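Local coordinates for protein CpuTA1 (Curtobacterium pusillum, PDB 5K3W) that belongs to the class IV aminotransferase family of pyridoxal-phosphate proteins and binds pyridoxal-5'-phosphate in a pocket, at residues Arg3-Thr8 against Val101-Ser106; Leu114-Ile119 against Val134-Gly139; Gly64-Leu69 against Glu95-Gly100; Leu7-Pro12 against Ala91-Ala96. All coordinates share one frame; numbering follows the deposited sequence.

All four contacts belong to the layer of the fold in which an antiparallel sheet carries helix 90-108. Contact 2 lies within the sheet: backbone hydrogen bonds pair its strands, with aromatic packing on one side. The other three attach different turns of the same helix. Contacts 1 and 4 bind strand 5-9 to it at opposite ends, the first by a T5-D103 bond and the Y104 ring packed along the N-terminal residues, the second by aliphatic and tryptophan packing plus one indole N-H bond. Contact 3, with the smallest buried area, joins the middle of the helix to the segment 64-69 through apolar groups alone and includes an exposed leucine. Contacts 1, 2 and 4 are buried.

Contact 1: Arg3-Thr8 against Val101-Ser106; sequences RATLLT and VADYRS. With GAB (3-aminobenzoic acid), chain D.
T5, the first residue of the strand 5-8, lies nearest Y104 of the helical segment 101-106, their CA atoms 5.6 Å apart, and its CB is directed at the helix. OG1 of T5 donates a hydrogen bond of 2.7 Å to OD2 of D103, using the anti lone pair of the carboxylate. Set beside the backbone N (chi1 -65°), the hydroxyl is turned to D103 and R107, with CG2 of T5 left against the same carboxylate. The same OG1 stands 3.3 Å from Y104 N, but the angle there is too poor for a bond. R107 completes this cluster, its NE in a salt bridge with OD2 of D103 and its NH2 bonded to OG1 of T5. Here strand 5-9, first in the chain and next to the edge strand 32-35 of the antiparallel sheet, meets helix 90-108, which covers the sheet in the small alpha/beta domain expected of class IV aminotransferases. Y104 reaches back along the N-terminal residues, with A4 CA in the plane of its ring at the edge, 4.0 Å from CE2. R3 O approaches the Y104 ring obliquely, 3.5 Å from CE2. Beyond it, CD of R3 touches Y104 OH at 3.6 Å, and the guanidinium and ring planes are 61° apart. A bend at chi3 (63°) turns the guanidinium, whose NH2 forms a salt bridge with D137. NH1 of R3 lies 3.5 Å from C4 of 3-aminobenzoic acid, which also packs along the arginine's aliphatic chain.

Contact 2: Leu114-Ile119 against Val134-Gly139; sequences LFAKLI and VFVDEG
The F135 ring carries K117 on one face: CB of K117 lies 3.9 Å from the ring centroid and 22° off its normal, a CH-pi contact. At the edge of the same ring, CD1 of I119 is 4.1 Å from CE2 of F135. F115 meets F135 obliquely, its CE2 3.8 Å from CE1 of F135, and is itself bordered in its plane by the backbone of the opposite strand, with E138 O 3.2 Å from CE1 of F115. These groups line one face of a beta hairpin whose strands, 114-121 and 131-138, are neighbours in the antiparallel sheet; the N-to-C directions of the short strand segments are 160° apart, near antiparallel. K117 lies alongside F135 and points the same way; beyond CB the lysine chain runs past the rim at CE2 and CZ, with CD of K117 3.5 Å from CZ of F135. In F135, CG stands between the backbone N and the carbonyl carbon (chi1 62°), which holds the ring back over the neighbouring strand. Farther out, K117 packs on R51 of the second subunit, and F135 on T45 of that subunit. A116, L118, V134 and V136 occupy the other face; L118 and V134 reach W93 of helix 90-108. The register is fixed by the hydrogen-bonded pairs F115-D137 and K117-F135. F115 N to D137 O and K117 N to F135 O are both 2.9 Å, each nearly straight. Between these pairs, CA of V136 makes a CA-H...O contact with F115 O at 3.2 Å.

Contact 3: Gly64-Leu69 against Glu95-Gly100; sequences GHPQAL and EAVLAG
P66, on the short strand 65-66, and L98, on helix 90-108, make the nearest backbone approach, yet their CA atoms are still 7.9 Å apart, so side chains alone span the interval. CB of P66 and of L69 are both directed at the helix, and each of the two residues touches both V97 and L98. The pyrrolidine ring of P66 supplies the closest contact: its CG is 3.7 Å from CD2 of L98, the two side chains crossing at about a right angle. CD of P66 lies against that same methyl of L98 at 3.9 Å. On the V97 side, CG of P66 is 4.0 Å from CG1 of V97, here with the side chains sliding past each other in opposite directions. The segment 64-69 passes from the edge strand of the antiparallel sheet into helix 69-82, with A68 at the N-cap position and L69 in the first turn. The contact therefore ties that junction to a helix lying on the sheet. Residues P66 and L69 also rest on I59 of the neighbouring strand, while V97 reaches down to A116 and L118. V97 CG1, anti to the backbone N (chi1 168°), is the branch offered to P66 and to L69, whose CD1 stands 4.2 Å from it. L69 CD2 is a looser neighbour of L98 CD2, at 4.4 Å. L98 as a whole stays exposed, although its CD2 turns in to P66 and L69.

Contact 4: Leu7-Pro12 against Ala91-Ala96; sequences LTVTAP and AVWREA
W93 and P12 form the tight end of this contact: the indole NE1 of W93 donates to P12 O over 2.8 Å, with an N-H...O angle of 147°. The donor lies in the carbonyl plane on a lone pair, while the oxygen sits slightly out of the plane of the indole. Beside this bond, CB of P12 packs on CZ2 of W93 at 3.8 Å. V9 covers one face of the indole, its CG2 4.1 Å from the centroid of the six-membered ring of W93 and 19° off the normal. With W93 CG beside the backbone N, the ring is brought over V9, and it also touches V134 of the neighbouring strand and L73 of helix 69-82. The strand 7-9 and the helix 91-96 run antiparallel at 177°; their short axes are 10.0 Å apart at closest, a spacing expected for a helix layered on a sheet. Into that interval V9 sends both methyl groups. CG2 of V9 meets A96 CB at 4.3 Å, and CG1 of V9 meets CG1 of V92 at 3.9 Å. The packing is looser towards the turn that follows the strand: A11 offers mainly its carbonyl oxygen, 3.8 Å from CG1 of V92, and it is partly exposed. T10, exposed, has its CB directed away from the helix. On the helix, A91 and E95 likewise belong to the exposed side, whereas R94 turns to a salt bridge with E70.

Contact 1: Arg3-Thr8 against Val101-Ser106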
loop_
_atom_site.group_PDB
_atom_site.type_symbol
_atom_site.label_atom_id
_atom_site.label_comp_id
_atom_site.label_asym_id
_atom_site.label_seq_id
_atom_site.Cartn_x
_atom_site.Cartn_y
_atom_site.Cartn_z
ATOM N N ARG A 3 -22.246 -15.723 -5.471
ATOM C CA ARG A 3 -21.995 -16.063 -6.870
ATOM C C ARG A 3 -20.519 -16.357 -7.102
ATOM O O ARG A 3 -20.166 -17.411 -7.637
ATOM C CB ARG A 3 -22.469 -14.934 -7.782
ATOM C CG ARG A 3 -22.463 -15.266 -9.269
ATOM C CD ARG A 3 -22.779 -14.001 -10.048
ATOM N NE ARG A 3 -21.748 -12.989 -9.830
ATOM C CZ ARG A 3 -21.925 -11.679 -9.986
ATOM N NH1 ARG A 3 -23.106 -11.208 -10.360
ATOM N NH2 ARG A 3 -20.919 -10.839 -9.757
ATOM N N ALA A 4 -19.648 -15.444 -6.671
ATOM C CA ALA A 4 -18.208 -15.598 -6.819
ATOM C C ALA A 4 -17.689 -16.835 -6.091
ATOM O O ALA A 4 -18.255 -17.286 -5.094
ATOM C CB ALA A 4 -17.488 -14.354 -6.291
ATOM N N THR A 5 -16.597 -17.385 -6.610
ATOM C CA THR A 5 -15.894 -18.499 -5.997
ATOM C C THR A 5 -14.704 -17.948 -5.232
ATOM O O THR A 5 -14.078 -16.976 -5.666
ATOM C CB THR A 5 -15.395 -19.503 -7.043
ATOM O OG1 THR A 5 -16.501 -20.124 -7.698
ATOM C CG2 THR A 5 -14.555 -20.578 -6.385
ATOM N N LEU A 6 -14.404 -18.567 -4.092
ATOM C CA LEU A 6 -13.239 -18.230 -3.292
ATOM C C LEU A 6 -12.488 -19.508 -2.942
ATOM O O LEU A 6 -13.099 -20.497 -2.518
ATOM C CB LEU A 6 -13.628 -17.480 -1.995
ATOM C CG LEU A 6 -12.434 -17.223 -1.041
ATOM C CD1 LEU A 6 -11.390 -16.286 -1.652
ATOM C CD2 LEU A 6 -12.875 -16.708 0.295
ATOM N N LEU A 7 -11.168 -19.477 -3.099
ATOM C CA LEU A 7 -10.298 -20.571 -2.696
ATOM C C LEU A 7 -9.267 -20.031 -1.724
ATOM O O LEU A 7 -8.580 -19.047 -2.023
ATOM C CB LEU A 7 -9.604 -21.211 -3.901
ATOM C CG LEU A 7 -10.508 -21.971 -4.879
ATOM C CD1 LEU A 7 -9.983 -21.829 -6.278
ATOM C CD2 LEU A 7 -10.605 -23.444 -4.510
ATOM N N THR A 8 -9.191 -20.647 -0.551
ATOM C CA THR A 8 -8.099 -20.402 0.372
ATOM C C THR A 8 -6.902 -21.212 -0.084
ATOM O O THR A 8 -7.005 -22.431 -0.234
ATOM C CB THR A 8 -8.493 -20.813 1.781
ATOM O OG1 THR A 8 -9.676 -20.118 2.157
ATOM C CG2 THR A 8 -7.379 -20.484 2.764
ATOM N N VAL A 101 -11.994 -21.358 -11.645
ATOM C CA VAL A 101 -12.775 -21.153 -12.859
ATOM C C VAL A 101 -13.757 -22.300 -13.033
ATOM O O VAL A 101 -14.925 -22.097 -13.387
ATOM C CB VAL A 101 -11.852 -20.986 -14.084
ATOM C CG1 VAL A 101 -12.666 -21.059 -15.370
ATOM C CG2 VAL A 101 -11.113 -19.641 -14.005
ATOM N N ALA A 102 -13.311 -23.519 -12.731
ATOM C CA ALA A 102 -14.173 -24.675 -12.910
ATOM C C ALA A 102 -15.368 -24.598 -11.972
ATOM O O ALA A 102 -16.508 -24.836 -12.392
ATOM C CB ALA A 102 -13.373 -25.968 -12.696
ATOM N N ASP A 103 -15.130 -24.237 -10.705
ATOM C CA ASP A 103 -16.226 -24.191 -9.742
ATOM C C ASP A 103 -17.196 -23.056 -10.046
ATOM O O ASP A 103 -18.416 -23.223 -9.924
ATOM C CB ASP A 103 -15.692 -24.041 -8.324
ATOM C CG ASP A 103 -16.807 -23.862 -7.318
ATOM O OD1 ASP A 103 -17.321 -24.887 -6.816
ATOM O OD2 ASP A 103 -17.185 -22.695 -7.049
ATOM N N TYR A 104 -16.678 -21.894 -10.430
ATOM C CA TYR A 104 -17.565 -20.804 -10.804
ATOM C C TYR A 104 -18.499 -21.230 -11.931
ATOM O O TYR A 104 -19.705 -20.978 -11.878
ATOM C CB TYR A 104 -16.759 -19.571 -11.213
ATOM C CG TYR A 104 -17.649 -18.382 -11.463
ATOM C CD1 TYR A 104 -18.280 -18.213 -12.699
ATOM C CD2 TYR A 104 -17.894 -17.439 -10.452
ATOM C CE1 TYR A 104 -19.111 -17.143 -12.936
ATOM C CE2 TYR A 104 -18.726 -16.353 -10.681
ATOM C CZ TYR A 104 -19.334 -16.211 -11.927
ATOM O OH TYR A 104 -20.167 -15.148 -12.177
ATOM N N ARG A 105 -17.962 -21.878 -12.966
ATOM C CA ARG A 105 -18.793 -22.201 -14.117
ATOM C C ARG A 105 -19.748 -23.349 -13.827
ATOM O O ARG A 105 -20.849 -23.393 -14.383
ATOM C CB ARG A 105 -17.913 -22.514 -15.332
ATOM C CG ARG A 105 -17.324 -21.259 -15.976
ATOM C CD ARG A 105 -15.975 -21.516 -16.643
ATOM N NE ARG A 105 -16.072 -22.428 -17.779
ATOM C CZ ARG A 105 -16.532 -22.074 -18.973
ATOM N NH1 ARG A 105 -16.939 -20.831 -19.181
ATOM N NH2 ARG A 105 -16.600 -22.960 -19.957
ATOM N N SER A 106 -19.371 -24.280 -12.961
ATOM C CA SER A 106 -20.271 -25.399 -12.734
ATOM C C SER A 106 -21.497 -24.957 -11.952
ATOM O O SER A 106 -22.567 -25.561 -12.095
ATOM C CB SER A 106 -19.549 -26.546 -12.023
ATOM O OG SER A 106 -19.312 -26.242 -10.672
HETATM C "C1'" GAB D . -25.921 -15.839 -6.501
HETATM O "O1'" GAB D . -25.882 -16.919 -7.151
HETATM O "O2'" GAB D . -25.900 -15.818 -5.219
HETATM C C1 GAB D . -26.007 -14.572 -7.360
HETATM C C2 GAB D . -25.829 -13.293 -6.824
HETATM C C3 GAB D . -25.909 -12.181 -7.654
HETATM C C4 GAB D . -26.168 -12.346 -9.007
HETATM C C5 GAB D . -26.342 -13.616 -9.536
HETATM C C6 GAB D . -26.259 -14.733 -8.720
HETATM N N3 GAB D . -25.749 -10.845 -7.111
#

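Contact 2: Leu114-Ile119 against Val134-Gly139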
loop_
_atom_site.group_PDB
_atom_site.type_symbol
_atom_site.label_atom_id
_atom_site.label_comp_id
_atom_site.label_asym_id
_atom_site.label_seq_id
_atom_site.Cartn_x
_atom_site.Cartn_y
_atom_site.Cartn_z
ATOM N N LEU A 114 -15.063 -13.229 -17.127
ATOM C CA LEU A 114 -14.753 -13.341 -15.712
ATOM C C LEU A 114 -13.330 -12.870 -15.469
ATOM O O LEU A 114 -12.560 -12.608 -16.399
ATOM C CB LEU A 114 -14.908 -14.778 -15.212
ATOM C CG LEU A 114 -16.098 -15.601 -15.690
ATOM C CD1 LEU A 114 -15.898 -17.028 -15.217
ATOM C CD2 LEU A 114 -17.412 -15.040 -15.173
ATOM N N PHE A 115 -12.982 -12.785 -14.192
ATOM C CA PHE A 115 -11.601 -12.562 -13.808
ATOM C C PHE A 115 -11.282 -13.422 -12.585
ATOM O O PHE A 115 -12.166 -13.836 -11.828
ATOM C CB PHE A 115 -11.318 -11.061 -13.542
ATOM C CG PHE A 115 -11.977 -10.534 -12.313
ATOM C CD1 PHE A 115 -13.312 -10.169 -12.329
ATOM C CD2 PHE A 115 -11.271 -10.437 -11.123
ATOM C CE1 PHE A 115 -13.940 -9.697 -11.188
ATOM C CE2 PHE A 115 -11.879 -9.957 -9.979
ATOM C CZ PHE A 115 -13.230 -9.589 -10.012
ATOM N N ALA A 116 -9.999 -13.711 -12.434
ATOM C CA ALA A 116 -9.447 -14.374 -11.271
ATOM C C ALA A 116 -8.473 -13.408 -10.629
ATOM O O ALA A 116 -7.695 -12.742 -11.323
ATOM C CB ALA A 116 -8.737 -15.675 -11.652
ATOM N N LYS A 117 -8.541 -13.300 -9.312
ATOM C CA LYS A 117 -7.650 -12.430 -8.562
ATOM C C LYS A 117 -6.849 -13.277 -7.587
ATOM O O LYS A 117 -7.424 -14.065 -6.828
ATOM C CB LYS A 117 -8.425 -11.335 -7.818
ATOM C CG LYS A 117 -7.521 -10.478 -6.910
ATOM C CD LYS A 117 -8.094 -9.089 -6.646
ATOM C CE LYS A 117 -7.709 -8.128 -7.756
ATOM N NZ LYS A 117 -8.220 -6.750 -7.497
ATOM N N LEU A 118 -5.531 -13.119 -7.618
ATOM C CA LEU A 118 -4.626 -13.856 -6.746
ATOM C C LEU A 118 -4.067 -12.895 -5.710
ATOM O O LEU A 118 -3.566 -11.821 -6.065
ATOM C CB LEU A 118 -3.483 -14.504 -7.539
ATOM C CG LEU A 118 -3.738 -15.611 -8.572
ATOM C CD1 LEU A 118 -4.789 -15.230 -9.624
ATOM C CD2 LEU A 118 -2.415 -16.012 -9.258
ATOM N N ILE A 119 -4.136 -13.279 -4.440
ATOM C CA ILE A 119 -3.683 -12.412 -3.364
ATOM C C ILE A 119 -2.755 -13.201 -2.453
ATOM O O ILE A 119 -3.156 -14.221 -1.883
ATOM C CB ILE A 119 -4.860 -11.816 -2.580
ATOM C CG1 ILE A 119 -5.619 -10.844 -3.487
ATOM C CG2 ILE A 119 -4.365 -11.118 -1.319
ATOM C CD1 ILE A 119 -6.865 -10.310 -2.876
ATOM N N VAL A 134 -7.504 -17.053 -3.847
ATOM C CA VAL A 134 -7.920 -16.843 -5.226
ATOM C C VAL A 134 -9.425 -16.678 -5.207
ATOM O O VAL A 134 -10.125 -17.490 -4.593
ATOM C CB VAL A 134 -7.539 -18.027 -6.146
ATOM C CG1 VAL A 134 -7.989 -17.751 -7.591
ATOM C CG2 VAL A 134 -6.061 -18.312 -6.091
ATOM N N PHE A 135 -9.934 -15.659 -5.889
ATOM C CA PHE A 135 -11.365 -15.655 -6.152
ATOM C C PHE A 135 -11.649 -15.368 -7.620
ATOM O O PHE A 135 -10.872 -14.708 -8.315
ATOM C CB PHE A 135 -12.131 -14.677 -5.232
ATOM C CG PHE A 135 -11.750 -13.229 -5.379
ATOM C CD1 PHE A 135 -12.417 -12.411 -6.281
ATOM C CD2 PHE A 135 -10.774 -12.672 -4.568
ATOM C CE1 PHE A 135 -12.098 -11.061 -6.389
ATOM C CE2 PHE A 135 -10.445 -11.334 -4.676
ATOM C CZ PHE A 135 -11.106 -10.526 -5.590
ATOM N N VAL A 136 -12.764 -15.911 -8.086
ATOM C CA VAL A 136 -13.234 -15.769 -9.456
ATOM C C VAL A 136 -14.606 -15.105 -9.424
ATOM O O VAL A 136 -15.429 -15.404 -8.555
ATOM C CB VAL A 136 -13.311 -17.144 -10.159
ATOM C CG1 VAL A 136 -13.896 -17.000 -11.548
ATOM C CG2 VAL A 136 -11.921 -17.810 -10.199
ATOM N N ASP A 137 -14.860 -14.210 -10.367
ATOM C CA ASP A 137 -16.143 -13.527 -10.365
ATOM C C ASP A 137 -16.318 -12.829 -11.703
ATOM O O ASP A 137 -15.376 -12.700 -12.492
ATOM C CB ASP A 137 -16.248 -12.531 -9.212
ATOM C CG ASP A 137 -17.669 -12.038 -8.987
ATOM O OD1 ASP A 137 -18.604 -12.635 -9.565
ATOM O OD2 ASP A 137 -17.854 -11.071 -8.210
ATOM N N GLU A 138 -17.546 -12.378 -11.942
ATOM C CA GLU A 138 -17.863 -11.656 -13.162
ATOM C C GLU A 138 -17.130 -10.322 -13.188
ATOM O O GLU A 138 -17.010 -9.641 -12.167
ATOM C CB GLU A 138 -19.370 -11.442 -13.267
ATOM C CG GLU A 138 -19.884 -11.504 -14.684
ATOM C CD GLU A 138 -21.390 -11.705 -14.756
ATOM O OE1 GLU A 138 -21.899 -11.926 -15.881
ATOM O OE2 GLU A 138 -22.060 -11.649 -13.694
ATOM N N GLY A 139 -16.618 -9.963 -14.365
ATOM C CA GLY A 139 -15.874 -8.736 -14.494
ATOM C C GLY A 139 -16.766 -7.535 -14.681
ATOM O O GLY A 139 -17.948 -7.645 -15.007
#

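Contact 3: Gly64-Leu69 against Glu95-Gly100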
loop_
_atom_site.group_PDB
_atom_site.type_symbol
_atom_site.label_atom_id
_atom_site.label_comp_id
_atom_site.label_asym_id
_atom_site.label_seq_id
_atom_site.Cartn_x
_atom_site.Cartn_y
_atom_site.Cartn_z
ATOM N N GLY A 64 -13.950 -19.458 -20.276
ATOM C CA GLY A 64 -13.358 -20.458 -19.416
ATOM C C GLY A 64 -11.837 -20.469 -19.332
ATOM O O GLY A 64 -11.292 -21.177 -18.477
ATOM N N HIS A 65 -11.118 -19.724 -20.172
ATOM C CA HIS A 65 -9.662 -19.834 -20.108
ATOM C C HIS A 65 -9.037 -18.598 -19.489
ATOM O O HIS A 65 -9.273 -17.487 -19.974
ATOM C CB HIS A 65 -9.064 -20.049 -21.502
ATOM C CG HIS A 65 -9.622 -21.229 -22.216
ATOM N ND1 HIS A 65 -9.380 -22.521 -21.807
ATOM C CD2 HIS A 65 -10.415 -21.317 -23.310
ATOM C CE1 HIS A 65 -9.997 -23.358 -22.623
ATOM N NE2 HIS A 65 -10.629 -22.653 -23.543
ATOM N N PRO A 66 -8.207 -18.754 -18.462
ATOM C CA PRO A 66 -7.397 -17.626 -17.982
ATOM C C PRO A 66 -6.379 -17.205 -19.035
ATOM O O PRO A 66 -5.627 -18.027 -19.562
ATOM C CB PRO A 66 -6.705 -18.196 -16.735
ATOM C CG PRO A 66 -7.393 -19.493 -16.443
ATOM C CD PRO A 66 -7.906 -19.997 -17.739
ATOM N N GLN A 67 -6.331 -15.910 -19.324
ATOM C CA GLN A 67 -5.411 -15.420 -20.341
ATOM C C GLN A 67 -4.008 -15.221 -19.778
ATOM O O GLN A 67 -3.827 -14.656 -18.694
ATOM C CB GLN A 67 -5.903 -14.099 -20.923
ATOM C CG GLN A 67 -7.200 -14.178 -21.666
ATOM C CD GLN A 67 -7.524 -12.862 -22.345
ATOM O OE1 GLN A 67 -7.310 -11.787 -21.779
ATOM N NE2 GLN A 67 -8.014 -12.937 -23.570
ATOM N N ALA A 68 -3.008 -15.667 -20.540
ATOM C CA ALA A 68 -1.609 -15.420 -20.205
ATOM C C ALA A 68 -1.268 -15.953 -18.814
ATOM O O ALA A 68 -0.478 -15.354 -18.076
ATOM C CB ALA A 68 -1.279 -13.926 -20.317
ATOM N N LEU A 69 -1.852 -17.100 -18.463
ATOM C CA LEU A 69 -1.776 -17.579 -17.084
ATOM C C LEU A 69 -0.333 -17.729 -16.618
ATOM O O LEU A 69 -0.002 -17.365 -15.484
ATOM C CB LEU A 69 -2.535 -18.905 -16.930
ATOM C CG LEU A 69 -2.575 -19.469 -15.501
ATOM C CD1 LEU A 69 -3.183 -18.462 -14.531
ATOM C CD2 LEU A 69 -3.300 -20.806 -15.396
ATOM N N GLU A 95 -3.144 -24.587 -10.260
ATOM C CA GLU A 95 -4.251 -25.484 -9.968
ATOM C C GLU A 95 -5.388 -24.735 -9.291
ATOM O O GLU A 95 -6.565 -24.967 -9.600
ATOM C CB GLU A 95 -3.758 -26.651 -9.107
ATOM C CG GLU A 95 -3.063 -27.758 -9.914
ATOM C CD GLU A 95 -4.056 -28.691 -10.621
ATOM O OE1 GLU A 95 -4.868 -29.323 -9.917
ATOM O OE2 GLU A 95 -4.045 -28.785 -11.872
ATOM N N ALA A 96 -5.052 -23.813 -8.379
ATOM C CA ALA A 96 -6.081 -23.072 -7.658
ATOM C C ALA A 96 -6.917 -22.226 -8.608
ATOM O O ALA A 96 -8.143 -22.173 -8.478
ATOM C CB ALA A 96 -5.456 -22.192 -6.574
ATOM N N VAL A 97 -6.279 -21.562 -9.575
ATOM C CA VAL A 97 -7.025 -20.699 -10.487
ATOM C C VAL A 97 -7.952 -21.524 -11.375
ATOM O O VAL A 97 -9.114 -21.154 -11.600
ATOM C CB VAL A 97 -6.052 -19.843 -11.320
ATOM C CG1 VAL A 97 -6.780 -19.171 -12.461
ATOM C CG2 VAL A 97 -5.336 -18.814 -10.434
ATOM N N LEU A 98 -7.460 -22.657 -11.889
ATOM C CA LEU A 98 -8.273 -23.481 -12.778
ATOM C C LEU A 98 -9.435 -24.130 -12.032
ATOM O O LEU A 98 -10.550 -24.199 -12.555
ATOM C CB LEU A 98 -7.400 -24.534 -13.452
ATOM C CG LEU A 98 -6.346 -23.928 -14.377
ATOM C CD1 LEU A 98 -5.498 -24.990 -15.048
ATOM C CD2 LEU A 98 -7.037 -23.055 -15.405
ATOM N N ALA A 99 -9.196 -24.605 -10.812
ATOM C CA ALA A 99 -10.291 -25.125 -10.002
ATOM C C ALA A 99 -11.331 -24.044 -9.729
ATOM O O ALA A 99 -12.546 -24.306 -9.753
ATOM C CB ALA A 99 -9.746 -25.690 -8.693
ATOM N N GLY A 100 -10.869 -22.817 -9.477
ATOM C CA GLY A 100 -11.791 -21.721 -9.249
ATOM C C GLY A 100 -12.627 -21.411 -10.477
ATOM O O GLY A 100 -13.840 -21.217 -10.383
#

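Contact 4: Leu7-Pro12 against Ala91-Ala96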
loop_
_atom_site.group_PDB
_atom_site.type_symbol
_atom_site.label_atom_id
_atom_site.label_comp_id
_atom_site.label_asym_id
_atom_site.label_seq_id
_atom_site.Cartn_x
_atom_site.Cartn_y
_atom_site.Cartn_z
ATOM N N LEU A 7 -11.168 -19.477 -3.099
ATOM C CA LEU A 7 -10.298 -20.571 -2.696
ATOM C C LEU A 7 -9.267 -20.031 -1.724
ATOM O O LEU A 7 -8.580 -19.047 -2.023
ATOM C CB LEU A 7 -9.604 -21.211 -3.901
ATOM C CG LEU A 7 -10.508 -21.971 -4.879
ATOM C CD1 LEU A 7 -9.983 -21.829 -6.278
ATOM C CD2 LEU A 7 -10.605 -23.444 -4.510
ATOM N N THR A 8 -9.191 -20.647 -0.551
ATOM C CA THR A 8 -8.099 -20.402 0.372
ATOM C C THR A 8 -6.902 -21.212 -0.084
ATOM O O THR A 8 -7.005 -22.431 -0.234
ATOM C CB THR A 8 -8.493 -20.813 1.781
ATOM O OG1 THR A 8 -9.676 -20.118 2.157
ATOM C CG2 THR A 8 -7.379 -20.484 2.764
ATOM N N VAL A 9 -5.775 -20.551 -0.318
ATOM C CA VAL A 9 -4.547 -21.246 -0.675
ATOM C C VAL A 9 -3.794 -21.545 0.618
ATOM O O VAL A 9 -3.256 -20.640 1.265
ATOM C CB VAL A 9 -3.702 -20.424 -1.652
ATOM C CG1 VAL A 9 -2.418 -21.181 -2.001
ATOM C CG2 VAL A 9 -4.515 -20.104 -2.918
ATOM N N THR A 10 -3.776 -22.814 1.017
ATOM C CA THR A 10 -3.115 -23.184 2.264
ATOM C C THR A 10 -1.643 -23.529 2.086
ATOM O O THR A 10 -0.950 -23.743 3.081
ATOM C CB THR A 10 -3.822 -24.370 2.912
ATOM O OG1 THR A 10 -3.768 -25.488 2.013
ATOM C CG2 THR A 10 -5.270 -24.024 3.208
ATOM N N ALA A 11 -1.147 -23.613 0.855
ATOM C CA ALA A 11 0.274 -23.851 0.596
ATOM C C ALA A 11 0.745 -22.853 -0.451
ATOM O O ALA A 11 1.142 -23.223 -1.556
ATOM C CB ALA A 11 0.526 -25.293 0.149
ATOM N N PRO A 12 0.689 -21.561 -0.137
ATOM C CA PRO A 12 0.954 -20.558 -1.182
ATOM C C PRO A 12 2.407 -20.483 -1.617
ATOM O O PRO A 12 2.667 -20.066 -2.753
ATOM C CB PRO A 12 0.492 -19.243 -0.533
ATOM C CG PRO A 12 0.533 -19.504 0.956
ATOM C CD PRO A 12 0.265 -20.967 1.146
ATOM N N ALA A 91 2.687 -24.294 -9.070
ATOM C CA ALA A 91 1.796 -25.401 -9.398
ATOM C C ALA A 91 0.550 -25.407 -8.524
ATOM O O ALA A 91 -0.494 -25.913 -8.946
ATOM C CB ALA A 91 2.537 -26.732 -9.263
ATOM N N VAL A 92 0.645 -24.891 -7.300
ATOM C CA VAL A 92 -0.543 -24.742 -6.466
ATOM C C VAL A 92 -1.412 -23.604 -6.988
ATOM O O VAL A 92 -2.632 -23.747 -7.139
ATOM C CB VAL A 92 -0.148 -24.512 -4.998
ATOM C CG1 VAL A 92 -1.389 -24.233 -4.161
ATOM C CG2 VAL A 92 0.604 -25.715 -4.459
ATOM N N TRP A 93 -0.794 -22.457 -7.279
ATOM C CA TRP A 93 -1.561 -21.313 -7.754
ATOM C C TRP A 93 -2.230 -21.609 -9.100
ATOM O O TRP A 93 -3.406 -21.271 -9.310
ATOM C CB TRP A 93 -0.654 -20.088 -7.841
ATOM C CG TRP A 93 -0.322 -19.516 -6.505
ATOM C CD1 TRP A 93 0.817 -19.732 -5.777
ATOM C CD2 TRP A 93 -1.141 -18.630 -5.721
ATOM N NE1 TRP A 93 0.756 -19.035 -4.592
ATOM C CE2 TRP A 93 -0.431 -18.348 -4.534
ATOM C CE3 TRP A 93 -2.400 -18.041 -5.917
ATOM C CZ2 TRP A 93 -0.941 -17.500 -3.537
ATOM C CZ3 TRP A 93 -2.910 -17.196 -4.930
ATOM C CH2 TRP A 93 -2.182 -16.937 -3.751
ATOM N N ARG A 94 -1.502 -22.253 -10.017
ATOM C CA ARG A 94 -2.106 -22.645 -11.288
ATOM C C ARG A 94 -3.323 -23.531 -11.051
ATOM O O ARG A 94 -4.421 -23.262 -11.552
ATOM C CB ARG A 94 -1.075 -23.360 -12.159
ATOM C CG ARG A 94 -1.634 -23.846 -13.482
ATOM C CD ARG A 94 -0.605 -24.618 -14.298
ATOM N NE ARG A 94 0.634 -23.868 -14.499
ATOM C CZ ARG A 94 1.827 -24.228 -14.017
ATOM N NH1 ARG A 94 1.968 -25.343 -13.309
ATOM N NH2 ARG A 94 2.890 -23.474 -14.260
ATOM N N GLU A 95 -3.144 -24.587 -10.260
ATOM C CA GLU A 95 -4.251 -25.484 -9.968
ATOM C C GLU A 95 -5.388 -24.735 -9.291
ATOM O O GLU A 95 -6.565 -24.967 -9.600
ATOM C CB GLU A 95 -3.758 -26.651 -9.107
ATOM C CG GLU A 95 -3.063 -27.758 -9.914
ATOM C CD GLU A 95 -4.056 -28.691 -10.621
ATOM O OE1 GLU A 95 -4.868 -29.323 -9.917
ATOM O OE2 GLU A 95 -4.045 -28.785 -11.872
ATOM N N ALA A 96 -5.052 -23.813 -8.379
ATOM C CA ALA A 96 -6.081 -23.072 -7.658
ATOM C C ALA A 96 -6.917 -22.226 -8.608
ATOM O O ALA A 96 -8.143 -22.173 -8.478
ATOM C CB ALA A 96 -5.456 -22.192 -6.574
#